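Local coordinates for protein nuclear hormone receptor FTZ-F1 (Drosophila melanogaster, PDB 2XHS) that probably acts as a transcription factor of the nuclear receptor family, its ligand-binding domain taking up a peptide of Fushi tarazu, at residues S21-D24 with R25-Q28; K53-D56 with Q57-F60. All blocks are in the same frame, centred on the assembly; numbering follows the deposited sequence.

Both contacts are local, each within one continuous run of eight residues, and they come in series along the chain. Contact 1, residues 21-28, covers the end of the loop after helix 13-20 and the first turn of helix 24-39; contact 2, residues 53-60, lies on the next helix, 47-67. Their centres are about 14 Å apart. One place where the two helices meet is Trp-27 on Asn-58, with NE1 of Trp-27 4.0 Å from OD1 of Asn-58. Contact 1 starts one helix at the surface; contact 2 is partly buried, and its helix, with the C-terminal helix 234-240 beside the bound peptide, is consistent with the AF-2 coactivator-type groove of nuclear receptors.

Contact 1. Residues S21-D24 with R25-Q28; sequences SIDD and REWQ
This is a helix-capping contact at the protein surface, where the loop after helix 13-20 turns into helix 24-39 and Asp-23 meets Arg-25 and Glu-26. OD1 of Asp-23 accepts a weak, bent bond from the backbone N of Arg-25 at 3.3 Å, with an N-H...O angle of 123°. The carboxylate reaches forward over the first turn because its CG lies beside its own carbonyl carbon (chi1 -153°). Asp-23 holds the N-cap position, right before the helix, and its side chain takes up an amide that has no preceding turn to bond to. Its backbone O adds weak bonds from N of Glu-26 and N of Trp-27, and the first sound helical bond follows from N of Gln-28 to O of Asp-24, 3.1 Å and nearly straight at 169°. The acid of Glu-26 does not bond back to the cap: it crosses Asp-23 at about a right angle, OE1 lying 3.6 Å from CB of Asp-23 and 3.8 Å from its OD2, a close approach of like charges that might raise the proton affinity of either acid. Toward helix 77-102, the ring of Trp-27 stacks with His-99, and OD2 of Asp-24 accepts a weak bond from Asn-103.

Contact 2. Residues K53-D56 with Q57-F60; sequences KVLD and QNLF
Successive turns of helix 47-67 are joined here by i to i+4 bonds: N of Gln-57 to O of Lys-53, N of Asn-58 to O of Val-54 (2.9 Å, in the carbonyl plane), N of Leu-59 to O of Leu-55, and a weak one from N of Phe-60 to O of Asp-56. The helix belongs to the nuclear receptor ligand-binding domain, and its sides face different neighbours. Val-54 and Asn-58 run side by side in the same direction. The amide of Asn-58 folds back along its own helix, CG beside the backbone N (chi1 -82°), a turn that lays it beside Val-54, with ND2 of Asn-58 4.1 Å from CG1 of Val-54. Leu-55 and Leu-59 lie one turn apart on the buried side. Leu-55 packs against Leu-92 of helix 77-102, while Leu-59 sits between Trp-88 of that helix and the C-terminal helix 234-240, where it also meets Leu-234 and Leu-235. Facing the C-terminal helix as well are Asp-56, whose OD1 accepts from N of Leu-235, and Phe-60, which packs on Leu-234 and on an apolar side chain of the bound peptide. Carboxylate and phenyl planes stand 73° apart, and OD2 of Asp-56 meets the ring of Phe-60 at its edge, in plane, 3.7 Å from CE2.

Contact 1. Residues S21-D24 with R25-Q28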
loop_
_atom_site.group_PDB
_atom_site.type_symbol
_atom_site.label_atom_id
_atom_site.label_comp_id
_atom_site.label_asym_id
_atom_site.label_seq_id
_atom_site.Cartn_x
_atom_site.Cartn_y
_atom_site.Cartn_z
ATOM N N SER A 21 -7.252 -1.267 12.211
ATOM C CA SER A 21 -7.734 -1.609 10.916
ATOM C C SER A 21 -6.767 -2.429 10.147
ATOM O O SER A 21 -7.047 -2.866 9.069
ATOM C CB SER A 21 -8.018 -0.332 10.193
ATOM O OG SER A 21 -8.547 0.562 11.116
ATOM N N ILE A 22 -5.630 -2.698 10.728
ATOM C CA ILE A 22 -4.647 -3.470 10.042
ATOM C C ILE A 22 -4.570 -4.859 10.586
ATOM O O ILE A 22 -4.372 -5.047 11.757
ATOM C CB ILE A 22 -3.298 -2.848 10.247
ATOM C CG1 ILE A 22 -3.354 -1.382 9.891
ATOM C CG2 ILE A 22 -2.314 -3.473 9.376
ATOM C CD1 ILE A 22 -3.699 -1.145 8.510
ATOM N N ASP A 23 -4.722 -5.851 9.732
ATOM C CA ASP A 23 -4.429 -7.194 10.134
ATOM C C ASP A 23 -3.291 -7.636 9.265
ATOM O O ASP A 23 -3.494 -8.028 8.160
ATOM C CB ASP A 23 -5.617 -8.095 9.903
ATOM C CG ASP A 23 -5.636 -9.278 10.829
ATOM O OD1 ASP A 23 -4.571 -9.797 11.167
ATOM O OD2 ASP A 23 -6.725 -9.714 11.211
ATOM N N ASP A 24 -2.080 -7.557 9.775
ATOM C CA ASP A 24 -0.925 -7.969 9.035
ATOM C C ASP A 24 -1.050 -9.427 8.773
ATOM O O ASP A 24 -0.645 -9.915 7.757
ATOM C CB ASP A 24 0.362 -7.724 9.811
ATOM C CG ASP A 24 0.818 -6.322 9.743
ATOM O OD1 ASP A 24 0.305 -5.582 8.920
ATOM O OD2 ASP A 24 1.707 -5.958 10.498
ATOM N N ARG A 25 -1.593 -10.148 9.719
ATOM C CA ARG A 25 -1.637 -11.576 9.570
ATOM C C ARG A 25 -2.437 -12.013 8.384
ATOM O O ARG A 25 -2.074 -12.937 7.690
ATOM C CB ARG A 25 -2.190 -12.203 10.827
ATOM C CG ARG A 25 -1.120 -12.593 11.803
ATOM C CD ARG A 25 -1.609 -13.642 12.758
ATOM N NE ARG A 25 -1.201 -13.317 14.110
ATOM C CZ ARG A 25 -2.045 -13.096 15.104
ATOM N NH1 ARG A 25 -3.341 -13.210 14.904
ATOM N NH2 ARG A 25 -1.592 -12.791 16.304
ATOM N N GLU A 26 -3.551 -11.359 8.183
ATOM C CA GLU A 26 -4.411 -11.695 7.101
ATOM C C GLU A 26 -3.697 -11.451 5.808
ATOM O O GLU A 26 -3.844 -12.183 4.861
ATOM C CB GLU A 26 -5.645 -10.851 7.172
ATOM C CG GLU A 26 -6.814 -11.453 6.531
ATOM C CD GLU A 26 -8.017 -10.626 6.769
ATOM O OE1 GLU A 26 -7.939 -9.735 7.623
ATOM O OE2 GLU A 26 -9.049 -10.861 6.120
ATOM N N TRP A 27 -2.927 -10.392 5.762
ATOM C CA TRP A 27 -2.227 -10.075 4.559
ATOM C C TRP A 27 -1.244 -11.113 4.163
ATOM O O TRP A 27 -1.203 -11.506 3.045
ATOM C CB TRP A 27 -1.453 -8.812 4.795
ATOM C CG TRP A 27 -0.938 -8.201 3.586
ATOM C CD1 TRP A 27 -1.579 -7.334 2.800
ATOM C CD2 TRP A 27 0.344 -8.387 3.018
ATOM N NE1 TRP A 27 -0.791 -6.958 1.771
ATOM C CE2 TRP A 27 0.405 -7.595 1.887
ATOM C CE3 TRP A 27 1.449 -9.145 3.361
ATOM C CZ2 TRP A 27 1.512 -7.536 1.100
ATOM C CZ3 TRP A 27 2.528 -9.095 2.578
ATOM C CH2 TRP A 27 2.566 -8.295 1.464
ATOM N N GLN A 28 -0.389 -11.516 5.069
ATOM C CA GLN A 28 0.547 -12.568 4.776
ATOM C C GLN A 28 -0.171 -13.865 4.540
ATOM O O GLN A 28 0.237 -14.658 3.741
ATOM C CB GLN A 28 1.603 -12.705 5.869
ATOM C CG GLN A 28 2.403 -13.992 5.799
ATOM C CD GLN A 28 3.752 -13.894 6.448
ATOM O OE1 GLN A 28 4.230 -14.837 7.070
ATOM N NE2 GLN A 28 4.385 -12.752 6.299
#

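Contact 2. Residues K53-D56 with Q57-F60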
loop_
_atom_site.group_PDB
_atom_site.type_symbol
_atom_site.label_atom_id
_atom_site.label_comp_id
_atom_site.label_asym_id
_atom_site.label_seq_id
_atom_site.Cartn_x
_atom_site.Cartn_y
_atom_site.Cartn_z
ATOM N N LYS A 53 -1.545 -11.530 -10.125
ATOM C CA LYS A 53 -2.622 -12.115 -9.388
ATOM C C LYS A 53 -2.601 -11.664 -7.976
ATOM O O LYS A 53 -3.611 -11.433 -7.377
ATOM C CB LYS A 53 -2.532 -13.615 -9.466
ATOM C CG LYS A 53 -3.539 -14.184 -10.389
ATOM C CD LYS A 53 -3.547 -15.653 -10.382
ATOM C CE LYS A 53 -2.857 -16.188 -11.581
ATOM N NZ LYS A 53 -3.259 -17.573 -11.819
ATOM N N VAL A 54 -1.411 -11.592 -7.428
ATOM C CA VAL A 54 -1.220 -11.161 -6.078
ATOM C C VAL A 54 -1.620 -9.739 -5.947
ATOM O O VAL A 54 -2.330 -9.384 -5.059
ATOM C CB VAL A 54 0.231 -11.258 -5.716
ATOM C CG1 VAL A 54 0.453 -10.744 -4.371
ATOM C CG2 VAL A 54 0.651 -12.646 -5.760
ATOM N N LEU A 55 -1.170 -8.924 -6.867
ATOM C CA LEU A 55 -1.476 -7.528 -6.872
ATOM C C LEU A 55 -2.936 -7.305 -7.025
ATOM O O LEU A 55 -3.494 -6.437 -6.435
ATOM C CB LEU A 55 -0.769 -6.867 -8.018
ATOM C CG LEU A 55 0.730 -6.799 -7.962
ATOM C CD1 LEU A 55 1.208 -6.296 -9.238
ATOM C CD2 LEU A 55 1.138 -5.898 -6.897
ATOM N N ASP A 56 -3.568 -8.107 -7.836
ATOM C CA ASP A 56 -4.968 -7.958 -8.004
ATOM C C ASP A 56 -5.632 -8.179 -6.684
ATOM O O ASP A 56 -6.487 -7.448 -6.293
ATOM C CB ASP A 56 -5.467 -8.985 -9.004
ATOM C CG ASP A 56 -6.804 -8.633 -9.577
ATOM O OD1 ASP A 56 -7.012 -7.469 -9.838
ATOM O OD2 ASP A 56 -7.651 -9.504 -9.752
ATOM N N GLN A 57 -5.240 -9.202 -5.981
ATOM C CA GLN A 57 -5.845 -9.490 -4.716
ATOM C C GLN A 57 -5.596 -8.377 -3.762
ATOM O O GLN A 57 -6.426 -8.026 -2.983
ATOM C CB GLN A 57 -5.238 -10.754 -4.173
ATOM C CG GLN A 57 -5.828 -11.263 -2.907
ATOM C CD GLN A 57 -5.114 -12.477 -2.397
ATOM O OE1 GLN A 57 -3.906 -12.485 -2.268
ATOM N NE2 GLN A 57 -5.859 -13.509 -2.104
ATOM N N ASN A 58 -4.415 -7.821 -3.821
ATOM C CA ASN A 58 -4.035 -6.795 -2.898
ATOM C C ASN A 58 -4.936 -5.642 -3.054
ATOM O O ASN A 58 -5.315 -5.004 -2.119
ATOM C CB ASN A 58 -2.631 -6.329 -3.190
ATOM C CG ASN A 58 -1.613 -7.218 -2.614
ATOM O OD1 ASN A 58 -1.930 -8.115 -1.885
ATOM N ND2 ASN A 58 -0.380 -6.961 -2.911
ATOM N N LEU A 59 -5.272 -5.369 -4.281
ATOM C CA LEU A 59 -6.107 -4.253 -4.568
ATOM C C LEU A 59 -7.440 -4.418 -3.947
ATOM O O LEU A 59 -7.995 -3.492 -3.459
ATOM C CB LEU A 59 -6.262 -4.121 -6.050
ATOM C CG LEU A 59 -5.031 -3.585 -6.720
ATOM C CD1 LEU A 59 -5.283 -3.478 -8.156
ATOM C CD2 LEU A 59 -4.770 -2.264 -6.178
ATOM N N PHE A 60 -7.975 -5.609 -3.979
ATOM C CA PHE A 60 -9.271 -5.833 -3.427
ATOM C C PHE A 60 -9.237 -5.549 -1.977
ATOM O O PHE A 60 -10.127 -4.963 -1.429
ATOM C CB PHE A 60 -9.632 -7.275 -3.595
ATOM C CG PHE A 60 -10.197 -7.597 -4.910
ATOM C CD1 PHE A 60 -11.488 -7.337 -5.191
ATOM C CD2 PHE A 60 -9.439 -8.197 -5.860
ATOM C CE1 PHE A 60 -11.997 -7.655 -6.382
ATOM C CE2 PHE A 60 -9.967 -8.514 -7.046
ATOM C CZ PHE A 60 -11.241 -8.237 -7.305
#